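Local coordinates for angiopoietin-related protein 3 (Homo sapiens, PDB 6EUA) that raises plasma triglycerides by inhibiting lipoprotein lipase and, through the fibrinogen-like domain described here, mediates endothelial cell adhesion, at residues F159-W169 with D173-K183; T123-A131 with E142-H153. One frame throughout, in Å; residues are numbered along the deposited sequence.

Both contacts belong to the fibrinogen-like domain that forms the C-terminal part of the protein, and they follow one another along the chain: contact 2 (123-131 with 142-153) closes before contact 1 (159-169 with 173-183) opens. Their centres lie about 11 Å apart. Contact 2 joins strand 127-134, a member of the large antiparallel sheet, to the segment that holds strand 147-149; that strand pairs with strand 169-171, whose first residue ends a segment of contact 1. The two contacts meet through a probable hydrogen bond of 3.0 Å from Ser149 N to Trp169 O and through packing of Phe148 against Gly168 and Trp169. Backbone pairing thus leads stepwise from the large antiparallel sheet to the disulfide-closed loop of contact 1.

Contact 1 of 2, residues F159-W169 with D173-K183; sequences FNCPEGYSGGW and DECGENNLNGK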
loop_
_atom_site.group_PDB
_atom_site.type_symbol
_atom_site.label_atom_id
_atom_site.label_comp_id
_atom_site.label_asym_id
_atom_site.label_seq_id
_atom_site.Cartn_x
_atom_site.Cartn_y
_atom_site.Cartn_z
ATOM N N PHE A 159 -10.713 -21.925 -32.153
ATOM C CA PHE A 159 -10.609 -20.684 -32.918
ATOM C C PHE A 159 -10.019 -19.586 -32.063
ATOM O O PHE A 159 -10.555 -19.260 -31.005
ATOM C CB PHE A 159 -11.974 -20.239 -33.450
ATOM C CG PHE A 159 -11.950 -18.909 -34.178
ATOM C CD1 PHE A 159 -11.444 -18.814 -35.469
ATOM C CD2 PHE A 159 -12.446 -17.756 -33.577
ATOM C CE1 PHE A 159 -11.427 -17.595 -36.142
ATOM C CE2 PHE A 159 -12.430 -16.536 -34.246
ATOM C CZ PHE A 159 -11.920 -16.457 -35.528
ATOM N N ASN A 160 -8.921 -19.003 -32.529
ATOM C CA ASN A 160 -8.234 -17.962 -31.779
ATOM C C ASN A 160 -8.844 -16.605 -32.120
ATOM O O ASN A 160 -8.908 -16.221 -33.292
ATOM C CB ASN A 160 -6.733 -17.995 -32.074
ATOM C CG ASN A 160 -6.043 -19.211 -31.452
ATOM O OD1 ASN A 160 -6.566 -19.824 -30.519
ATOM N ND2 ASN A 160 -4.864 -19.559 -31.967
ATOM N N CYS A 161 -9.315 -15.890 -31.080
ATOM C CA CYS A 161 -9.986 -14.593 -31.183
ATOM C C CYS A 161 -8.984 -13.486 -31.502
ATOM O O CYS A 161 -7.971 -13.346 -30.808
ATOM C CB CYS A 161 -10.706 -14.251 -29.886
ATOM S SG CYS A 161 -12.167 -15.227 -29.588
ATOM N N PRO A 162 -9.280 -12.655 -32.506
ATOM C CA PRO A 162 -8.376 -11.540 -32.841
ATOM C C PRO A 162 -8.018 -10.658 -31.656
ATOM O O PRO A 162 -6.903 -10.124 -31.613
ATOM C CB PRO A 162 -9.168 -10.759 -33.901
ATOM C CG PRO A 162 -10.130 -11.757 -34.479
ATOM C CD PRO A 162 -10.488 -12.672 -33.348
ATOM N N GLU A 163 -8.924 -10.488 -30.692
ATOM C CA GLU A 163 -8.648 -9.635 -29.539
ATOM C C GLU A 163 -7.895 -10.357 -28.424
ATOM O O GLU A 163 -7.500 -9.713 -27.446
ATOM C CB GLU A 163 -9.956 -9.054 -28.997
ATOM C CG GLU A 163 -10.242 -7.630 -29.466
ATOM C CD GLU A 163 -9.137 -6.651 -29.091
ATOM O OE1 GLU A 163 -8.722 -5.858 -29.967
ATOM O OE2 GLU A 163 -8.683 -6.677 -27.924
ATOM N N GLY A 164 -7.686 -11.665 -28.545
ATOM C CA GLY A 164 -6.886 -12.432 -27.617
ATOM C C GLY A 164 -5.418 -12.515 -27.965
ATOM O O GLY A 164 -4.687 -13.260 -27.304
ATOM N N TYR A 165 -4.953 -11.759 -28.967
ATOM C CA TYR A 165 -3.546 -11.827 -29.344
ATOM C C TYR A 165 -2.609 -11.406 -28.214
ATOM O O TYR A 165 -1.424 -11.755 -28.252
ATOM C CB TYR A 165 -3.281 -10.983 -30.597
ATOM C CG TYR A 165 -3.112 -9.504 -30.339
ATOM C CD1 TYR A 165 -4.214 -8.671 -30.199
ATOM C CD2 TYR A 165 -1.848 -8.940 -30.244
ATOM C CE1 TYR A 165 -4.059 -7.317 -29.965
ATOM C CE2 TYR A 165 -1.683 -7.595 -30.004
ATOM C CZ TYR A 165 -2.789 -6.784 -29.868
ATOM O OH TYR A 165 -2.615 -5.436 -29.628
ATOM N N SER A 166 -3.101 -10.685 -27.205
ATOM C CA SER A 166 -2.264 -10.287 -26.076
ATOM C C SER A 166 -3.011 -10.495 -24.769
ATOM O O SER A 166 -4.161 -10.066 -24.631
ATOM C CB SER A 166 -1.821 -8.822 -26.182
ATOM O OG SER A 166 -0.926 -8.507 -25.131
ATOM N N GLY A 167 -2.348 -11.131 -23.806
ATOM C CA GLY A 167 -2.906 -11.291 -22.479
ATOM C C GLY A 167 -3.703 -12.576 -22.326
ATOM O O GLY A 167 -4.001 -13.295 -23.288
ATOM N N GLY A 168 -4.038 -12.873 -21.071
ATOM C CA GLY A 168 -4.804 -14.063 -20.730
ATOM C C GLY A 168 -6.250 -13.706 -20.429
ATOM O O GLY A 168 -6.525 -12.840 -19.599
ATOM N N TRP A 169 -7.172 -14.401 -21.102
ATOM C CA TRP A 169 -8.588 -14.054 -21.028
ATOM C C TRP A 169 -9.444 -15.265 -21.369
ATOM O O TRP A 169 -8.967 -16.252 -21.933
ATOM C CB TRP A 169 -8.940 -12.889 -21.972
ATOM C CG TRP A 169 -10.236 -12.195 -21.632
ATOM C CD1 TRP A 169 -11.364 -12.064 -22.433
ATOM C CD2 TRP A 169 -10.544 -11.531 -20.401
ATOM N NE1 TRP A 169 -12.336 -11.364 -21.758
ATOM C CE2 TRP A 169 -11.856 -11.022 -20.515
ATOM C CE3 TRP A 169 -9.832 -11.314 -19.208
ATOM C CZ2 TRP A 169 -12.473 -10.313 -19.477
ATOM C CZ3 TRP A 169 -10.442 -10.591 -18.182
ATOM C CH2 TRP A 169 -11.748 -10.109 -18.322
ATOM N N ASP A 173 -16.116 -18.789 -29.281
ATOM C CA ASP A 173 -16.114 -18.498 -30.716
ATOM C C ASP A 173 -16.673 -17.119 -31.051
ATOM O O ASP A 173 -16.295 -16.531 -32.070
ATOM C CB ASP A 173 -16.922 -19.557 -31.477
ATOM C CG ASP A 173 -16.783 -20.946 -30.889
ATOM O OD1 ASP A 173 -17.820 -21.600 -30.642
ATOM O OD2 ASP A 173 -15.638 -21.390 -30.675
ATOM N N GLU A 174 -17.598 -16.605 -30.230
ATOM C CA GLU A 174 -18.160 -15.277 -30.460
ATOM C C GLU A 174 -17.142 -14.164 -30.237
ATOM O O GLU A 174 -17.318 -13.068 -30.779
ATOM C CB GLU A 174 -19.376 -15.050 -29.564
ATOM C CG GLU A 174 -20.505 -16.039 -29.794
ATOM C CD GLU A 174 -21.682 -15.818 -28.855
ATOM O OE1 GLU A 174 -21.670 -14.828 -28.089
ATOM O OE2 GLU A 174 -22.618 -16.647 -28.878
ATOM N N CYS A 175 -16.096 -14.412 -29.446
ATOM C CA CYS A 175 -14.940 -13.516 -29.358
ATOM C C CYS A 175 -15.400 -12.195 -28.757
ATOM O O CYS A 175 -15.952 -12.204 -27.642
ATOM C CB CYS A 175 -14.281 -13.422 -30.742
ATOM S SG CYS A 175 -13.318 -14.894 -31.236
ATOM N N GLY A 176 -15.196 -11.066 -29.420
ATOM C CA GLY A 176 -15.628 -9.774 -28.937
ATOM C C GLY A 176 -14.471 -8.946 -28.401
ATOM O O GLY A 176 -13.399 -9.454 -28.052
ATOM N N GLU A 177 -14.713 -7.638 -28.319
ATOM C CA GLU A 177 -13.789 -6.693 -27.691
ATOM C C GLU A 177 -14.179 -6.584 -26.221
ATOM O O GLU A 177 -14.984 -5.733 -25.826
ATOM C CB GLU A 177 -13.831 -5.341 -28.394
ATOM C CG GLU A 177 -12.785 -5.162 -29.484
ATOM C CD GLU A 177 -13.135 -4.050 -30.458
ATOM O OE1 GLU A 177 -12.270 -3.179 -30.696
ATOM O OE2 GLU A 177 -14.267 -4.048 -30.994
ATOM N N ASN A 178 -13.584 -7.464 -25.400
ATOM C CA ASN A 178 -13.917 -7.571 -23.983
ATOM C C ASN A 178 -12.703 -7.939 -23.124
ATOM O O ASN A 178 -12.882 -8.400 -21.986
ATOM C CB ASN A 178 -15.012 -8.627 -23.787
ATOM C CG ASN A 178 -14.476 -10.062 -23.947
ATOM O OD1 ASN A 178 -13.475 -10.296 -24.616
ATOM N ND2 ASN A 178 -15.146 -11.017 -23.323
ATOM N N ASN A 179 -11.485 -7.793 -23.637
ATOM C CA ASN A 179 -10.292 -8.338 -22.992
ATOM C C ASN A 179 -9.711 -7.312 -22.036
ATOM O O ASN A 179 -8.825 -6.535 -22.390
ATOM C CB ASN A 179 -9.274 -8.776 -24.034
ATOM C CG ASN A 179 -8.065 -9.483 -23.421
ATOM O OD1 ASN A 179 -7.905 -9.548 -22.194
ATOM N ND2 ASN A 179 -7.199 -10.023 -24.290
ATOM N N LEU A 180 -10.171 -7.357 -20.786
ATOM C CA LEU A 180 -9.637 -6.474 -19.759
ATOM C C LEU A 180 -8.186 -6.781 -19.413
ATOM O O LEU A 180 -7.527 -5.944 -18.781
ATOM C CB LEU A 180 -10.497 -6.555 -18.503
ATOM C CG LEU A 180 -11.980 -6.245 -18.707
ATOM C CD1 LEU A 180 -12.653 -6.091 -17.364
ATOM C CD2 LEU A 180 -12.187 -4.992 -19.576
ATOM N N ASN A 181 -7.679 -7.958 -19.800
ATOM C CA ASN A 181 -6.266 -8.287 -19.653
ATOM C C ASN A 181 -5.501 -8.069 -20.961
ATOM O O ASN A 181 -4.400 -8.614 -21.139
ATOM C CB ASN A 181 -6.106 -9.729 -19.154
ATOM C CG ASN A 181 -6.539 -9.903 -17.690
ATOM O OD1 ASN A 181 -6.741 -8.930 -16.965
ATOM N ND2 ASN A 181 -6.698 -11.153 -17.268
ATOM N N GLY A 182 -6.070 -7.275 -21.869
ATOM C CA GLY A 182 -5.501 -7.052 -23.179
ATOM C C GLY A 182 -4.370 -6.039 -23.164
ATOM O O GLY A 182 -3.916 -5.572 -22.119
ATOM N N LYS A 183 -3.897 -5.711 -24.365
ATOM C CA LYS A 183 -2.773 -4.793 -24.501
ATOM C C LYS A 183 -3.212 -3.384 -24.124
ATOM O O LYS A 183 -4.193 -2.865 -24.668
ATOM C CB LYS A 183 -2.227 -4.823 -25.923
ATOM C CG LYS A 183 -1.197 -3.734 -26.209
ATOM C CD LYS A 183 0.226 -4.268 -26.169
ATOM C CE LYS A 183 1.243 -3.151 -26.410
ATOM N NZ LYS A 183 1.440 -2.277 -25.209
HETATM O O HOH W 1 -10.694 -5.863 -25.473
HETATM O O HOH W 2 -1.780 -7.966 -22.284
#
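Cys175 SG is bonded to Cys161 SG at 2.0 Å, with a disulfide torsion of -89°. The same sulfur meets the Phe159 ring at its edge, 3.5 Å from CE2; Phe159 CG stands anti to the backbone N (chi1 176°), which turns that edge toward the disulfide. At Glu177 the methylene CG packs against Glu163 CG at 3.5 Å. The two carboxylates are like charges near each other, although Glu177 has a salt bridge to Lys202, which probably offsets their repulsion. The Cys161-Cys175 disulfide closes a small loop in the C-terminal part of the fibrinogen-like domain, with strand 169-171 between the two cysteines.

Asn179 reaches into this loop. Its ND2 donates to Glu163 O at 3.2 Å, nearly straight at 174° and in the amide plane, and makes a weaker, bent bond to Ser166 O, so one amide group ties two carbonyls of the opposing loop. Its CA sits over the five-membered ring of Trp169, 3.8 Å from the centroid, a CH-pi contact, while the amide lies roughly parallel to the indole. Leu180 CB then touches Trp169 CH2 at 3.8 Å. Asn181 ND2 gives a hydrogen bond to Gly168 O at 2.9 Å and stands at the indole edge; its OD1 turns to Gln53. Asn181 O receives a CA-H...O contact from Gly167 CA, and a water joins that oxygen to Ser166 OG. Finally, Lys183 CB lies 3.8 Å from Tyr165 OH.

Contact 2 of 2, residues T123-A131 with E142-H153; sequences TNYTLHLVA and ENKDLVFSTWDH
Leu127 and Leu146 form an antiparallel hydrogen-bonded pair, a single bridge with Leu127 CA and Leu146 CA 4.9 Å apart. It is closed by two bonds, Leu127 N to Leu146 O at 2.8 Å and Leu146 N to Leu127 O at 2.8 Å. Two further backbone bonds join the segments outside the bridge: Asn143 N to Leu129 O, almost straight at 175° but out of the bridge's register, and a weak one from Phe148 N to Asn124 O. Beside Leu129, between the bridge and the Asn143 bond, a water accepts from Leu129 N and donates to Lys144 O, linking the backbones where they do not bond directly.

At one end Glu142 replaces a backbone partner with its side chain. Its CG is anti to the carbonyl carbon (chi1 -60°) and the chain runs extended beyond it, bringing OE1 to Ala131 N at 2.8 Å; the N-H comes from above the carboxylate plane, and both carboxylate oxygens rest against Ala131 CB. Next to it, Asn143 OD1 lies 3.4 Å from Val130 CG2. His128 NE2 comes 3.4 Å from Asn143 CA. Thr126 CG2 packs on Asp145 CB at 3.6 Å. Leu129 and Leu146 bring their CD1 methyls together, and Leu127 and Leu146 also touch Trp170 of strand 169-171. At the far end Asn124 OD1 meets the edge of the His153 ring, 3.3 Å from CE1, with amide and ring planes 81° apart; the His153 ring stacks on Trp66.

Strand 127-131 also bonds to strand 109-118, through His128 with Tyr117 and Val130 with Ser115, and just before it Thr126 bonds to Gly119, while Val147 and Ser149 pair with strand 169-171. Segment 142-153 therefore bridges the large antiparallel sheet and the small two-stranded sheet of the fibrinogen C-terminal fold.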
loop_
_atom_site.group_PDB
_atom_site.type_symbol
_atom_site.label_atom_id
_atom_site.label_comp_id
_atom_site.label_asym_id
_atom_site.label_seq_id
_atom_site.Cartn_x
_atom_site.Cartn_y
_atom_site.Cartn_z
ATOM N N THR A 123 -10.278 -28.087 -16.806
ATOM C CA THR A 123 -11.155 -27.474 -17.797
ATOM C C THR A 123 -10.548 -26.219 -18.419
ATOM O O THR A 123 -11.260 -25.482 -19.113
ATOM C CB THR A 123 -12.512 -27.118 -17.174
ATOM O OG1 THR A 123 -12.344 -26.050 -16.230
ATOM C CG2 THR A 123 -13.146 -28.323 -16.480
ATOM N N ASN A 124 -9.255 -25.971 -18.202
ATOM C CA ASN A 124 -8.633 -24.695 -18.556
ATOM C C ASN A 124 -9.399 -23.536 -17.920
ATOM O O ASN A 124 -9.625 -22.495 -18.543
ATOM C CB ASN A 124 -8.527 -24.512 -20.075
ATOM C CG ASN A 124 -7.484 -25.416 -20.704
ATOM O OD1 ASN A 124 -6.395 -25.613 -20.155
ATOM N ND2 ASN A 124 -7.817 -25.977 -21.863
ATOM N N TYR A 125 -9.839 -23.744 -16.673
ATOM C CA TYR A 125 -10.476 -22.702 -15.863
ATOM C C TYR A 125 -11.700 -22.109 -16.567
ATOM O O TYR A 125 -11.840 -20.890 -16.704
ATOM C CB TYR A 125 -9.457 -21.617 -15.492
ATOM C CG TYR A 125 -8.324 -22.146 -14.637
ATOM C CD1 TYR A 125 -8.561 -22.555 -13.333
ATOM C CD2 TYR A 125 -7.029 -22.254 -15.133
ATOM C CE1 TYR A 125 -7.548 -23.038 -12.543
ATOM C CE2 TYR A 125 -5.997 -22.744 -14.342
ATOM C CZ TYR A 125 -6.266 -23.135 -13.044
ATOM O OH TYR A 125 -5.267 -23.625 -12.219
ATOM N N THR A 126 -12.598 -22.989 -17.008
ATOM C CA THR A 126 -13.735 -22.557 -17.813
ATOM C C THR A 126 -14.700 -21.713 -16.988
ATOM O O THR A 126 -15.103 -22.101 -15.888
ATOM C CB THR A 126 -14.449 -23.765 -18.396
ATOM O OG1 THR A 126 -13.530 -24.471 -19.237
ATOM C CG2 THR A 126 -15.638 -23.323 -19.226
ATOM N N LEU A 127 -15.071 -20.558 -17.533
ATOM C CA LEU A 127 -15.905 -19.579 -16.854
ATOM C C LEU A 127 -17.293 -19.548 -17.478
ATOM O O LEU A 127 -17.427 -19.529 -18.703
ATOM C CB LEU A 127 -15.272 -18.194 -16.942
ATOM C CG LEU A 127 -15.963 -17.079 -16.173
ATOM C CD1 LEU A 127 -15.652 -17.268 -14.696
ATOM C CD2 LEU A 127 -15.461 -15.731 -16.663
ATOM N N HIS A 128 -18.326 -19.535 -16.635
ATOM C CA HIS A 128 -19.717 -19.487 -17.082
ATOM C C HIS A 128 -20.406 -18.331 -16.362
ATOM O O HIS A 128 -20.596 -18.386 -15.141
ATOM C CB HIS A 128 -20.419 -20.821 -16.807
ATOM C CG HIS A 128 -21.834 -20.878 -17.291
ATOM N ND1 HIS A 128 -22.917 -20.715 -16.452
ATOM C CD2 HIS A 128 -22.348 -21.087 -18.528
ATOM C CE1 HIS A 128 -24.034 -20.812 -17.151
ATOM N NE2 HIS A 128 -23.717 -21.040 -18.413
ATOM N N LEU A 129 -20.778 -17.288 -17.108
ATOM C CA LEU A 129 -21.326 -16.055 -16.544
ATOM C C LEU A 129 -22.781 -15.843 -16.935
ATOM O O LEU A 129 -23.206 -16.187 -18.045
ATOM C CB LEU A 129 -20.552 -14.811 -17.004
ATOM C CG LEU A 129 -19.042 -14.679 -16.903
ATOM C CD1 LEU A 129 -18.568 -13.499 -17.747
ATOM C CD2 LEU A 129 -18.665 -14.480 -15.476
ATOM N N VAL A 130 -23.524 -15.212 -16.027
ATOM C CA VAL A 130 -24.860 -14.685 -16.303
ATOM C C VAL A 130 -24.932 -13.279 -15.718
ATOM O O VAL A 130 -24.645 -13.089 -14.534
ATOM C CB VAL A 130 -25.970 -15.571 -15.704
ATOM C CG1 VAL A 130 -27.335 -14.918 -15.913
ATOM C CG2 VAL A 130 -25.935 -16.967 -16.309
ATOM N N ALA A 131 -25.320 -12.299 -16.531
ATOM C CA ALA A 131 -25.346 -10.917 -16.061
ATOM C C ALA A 131 -26.524 -10.674 -15.118
ATOM O O ALA A 131 -27.629 -11.181 -15.331
ATOM C CB ALA A 131 -25.411 -9.947 -17.245
ATOM N N GLU A 142 -22.833 -14.475 -22.531
ATOM C CA GLU A 142 -23.463 -15.085 -21.368
ATOM C C GLU A 142 -23.925 -16.510 -21.673
ATOM O O GLU A 142 -24.201 -16.869 -22.819
ATOM C CB GLU A 142 -24.664 -14.262 -20.903
ATOM C CG GLU A 142 -24.360 -12.841 -20.494
ATOM C CD GLU A 142 -25.605 -12.110 -20.004
ATOM O OE1 GLU A 142 -26.318 -12.672 -19.138
ATOM O OE2 GLU A 142 -25.879 -10.989 -20.500
ATOM N N ASN A 143 -24.020 -17.318 -20.610
ATOM C CA ASN A 143 -24.554 -18.683 -20.678
ATOM C C ASN A 143 -23.741 -19.578 -21.608
ATOM O O ASN A 143 -24.270 -20.510 -22.221
ATOM C CB ASN A 143 -26.028 -18.673 -21.084
ATOM C CG ASN A 143 -26.919 -18.250 -19.952
ATOM O OD1 ASN A 143 -26.924 -18.875 -18.889
ATOM N ND2 ASN A 143 -27.662 -17.169 -20.154
ATOM N N LYS A 144 -22.451 -19.283 -21.722
ATOM C CA LYS A 144 -21.522 -20.026 -22.556
ATOM C C LYS A 144 -20.306 -20.412 -21.728
ATOM O O LYS A 144 -19.899 -19.685 -20.814
ATOM C CB LYS A 144 -21.076 -19.199 -23.774
ATOM C CG LYS A 144 -22.217 -18.524 -24.523
ATOM C CD LYS A 144 -22.672 -19.362 -25.688
ATOM C CE LYS A 144 -23.970 -18.824 -26.286
ATOM N NZ LYS A 144 -25.063 -19.841 -26.208
ATOM N N ASP A 145 -19.717 -21.556 -22.071
ATOM C CA ASP A 145 -18.465 -21.997 -21.461
ATOM C C ASP A 145 -17.309 -21.209 -22.073
ATOM O O ASP A 145 -17.012 -21.356 -23.262
ATOM C CB ASP A 145 -18.272 -23.499 -21.668
ATOM C CG ASP A 145 -19.273 -24.332 -20.883
ATOM O OD1 ASP A 145 -19.628 -25.439 -21.340
ATOM O OD2 ASP A 145 -19.707 -23.873 -19.807
ATOM N N LEU A 146 -16.656 -20.375 -21.267
ATOM C CA LEU A 146 -15.555 -19.539 -21.734
ATOM C C LEU A 146 -14.224 -20.119 -21.274
ATOM O O LEU A 146 -13.982 -20.240 -20.071
ATOM C CB LEU A 146 -15.704 -18.109 -21.223
ATOM C CG LEU A 146 -17.070 -17.492 -21.492
ATOM C CD1 LEU A 146 -17.246 -16.279 -20.618
ATOM C CD2 LEU A 146 -17.185 -17.148 -22.963
ATOM N N VAL A 147 -13.350 -20.420 -22.227
ATOM C CA VAL A 147 -12.076 -21.079 -21.965
ATOM C C VAL A 147 -10.976 -20.028 -21.871
ATOM O O VAL A 147 -10.880 -19.137 -22.726
ATOM C CB VAL A 147 -11.756 -22.099 -23.069
ATOM C CG1 VAL A 147 -10.372 -22.681 -22.862
ATOM C CG2 VAL A 147 -12.810 -23.181 -23.100
ATOM N N PHE A 148 -10.135 -20.138 -20.844
ATOM C CA PHE A 148 -9.008 -19.228 -20.680
ATOM C C PHE A 148 -7.852 -19.616 -21.591
ATOM O O PHE A 148 -7.545 -20.799 -21.757
ATOM C CB PHE A 148 -8.528 -19.235 -19.234
ATOM C CG PHE A 148 -7.842 -17.969 -18.814
ATOM C CD1 PHE A 148 -8.585 -16.887 -18.342
ATOM C CD2 PHE A 148 -6.458 -17.861 -18.870
ATOM C CE1 PHE A 148 -7.960 -15.717 -17.929
ATOM C CE2 PHE A 148 -5.824 -16.686 -18.461
ATOM C CZ PHE A 148 -6.575 -15.618 -17.979
ATOM N N SER A 149 -7.194 -18.608 -22.158
ATOM C CA SER A 149 -6.045 -18.825 -23.021
ATOM C C SER A 149 -5.023 -17.718 -22.803
ATOM O O SER A 149 -5.383 -16.574 -22.504
ATOM C CB SER A 149 -6.462 -18.870 -24.494
ATOM O OG SER A 149 -7.248 -20.022 -24.743
ATOM N N THR A 150 -3.747 -18.067 -22.975
ATOM C CA THR A 150 -2.632 -17.124 -22.942
ATOM C C THR A 150 -1.865 -17.202 -24.265
ATOM O O THR A 150 -2.190 -18.003 -25.143
ATOM C CB THR A 150 -1.714 -17.409 -21.750
ATOM O OG1 THR A 150 -1.281 -18.774 -21.800
ATOM C CG2 THR A 150 -2.453 -17.156 -20.440
ATOM N N TRP A 151 -0.839 -16.347 -24.416
ATOM C CA TRP A 151 -0.111 -16.303 -25.688
ATOM C C TRP A 151 0.623 -17.606 -25.959
ATOM O O TRP A 151 0.844 -17.963 -27.123
ATOM C CB TRP A 151 0.875 -15.126 -25.720
ATOM C CG TRP A 151 2.108 -15.288 -24.857
ATOM C CD1 TRP A 151 2.288 -14.806 -23.587
ATOM C CD2 TRP A 151 3.341 -15.954 -25.205
ATOM N NE1 TRP A 151 3.543 -15.133 -23.125
ATOM C CE2 TRP A 151 4.205 -15.840 -24.091
ATOM C CE3 TRP A 151 3.789 -16.638 -26.337
ATOM C CZ2 TRP A 151 5.490 -16.377 -24.080
ATOM C CZ3 TRP A 151 5.065 -17.181 -26.326
ATOM C CH2 TRP A 151 5.902 -17.050 -25.197
ATOM N N ASP A 152 1.001 -18.328 -24.906
ATOM C CA ASP A 152 1.695 -19.601 -25.038
ATOM C C ASP A 152 0.801 -20.786 -24.703
ATOM O O ASP A 152 1.296 -21.905 -24.554
ATOM C CB ASP A 152 2.947 -19.616 -24.155
ATOM C CG ASP A 152 2.632 -19.566 -22.649
ATOM O OD1 ASP A 152 1.498 -19.214 -22.234
ATOM O OD2 ASP A 152 3.557 -19.870 -21.861
ATOM N N HIS A 153 -0.510 -20.569 -24.597
ATOM C CA HIS A 153 -1.416 -21.631 -24.182
ATOM C C HIS A 153 -2.786 -21.319 -24.790
ATOM O O HIS A 153 -3.700 -20.823 -24.126
ATOM C CB HIS A 153 -1.472 -21.746 -22.658
ATOM C CG HIS A 153 -2.043 -23.037 -22.163
ATOM N ND1 HIS A 153 -3.398 -23.287 -22.142
ATOM C CD2 HIS A 153 -1.449 -24.137 -21.642
ATOM C CE1 HIS A 153 -3.614 -24.490 -21.638
ATOM N NE2 HIS A 153 -2.447 -25.026 -21.329
HETATM O O HOH W 3 -20.640 -17.301 -19.945
#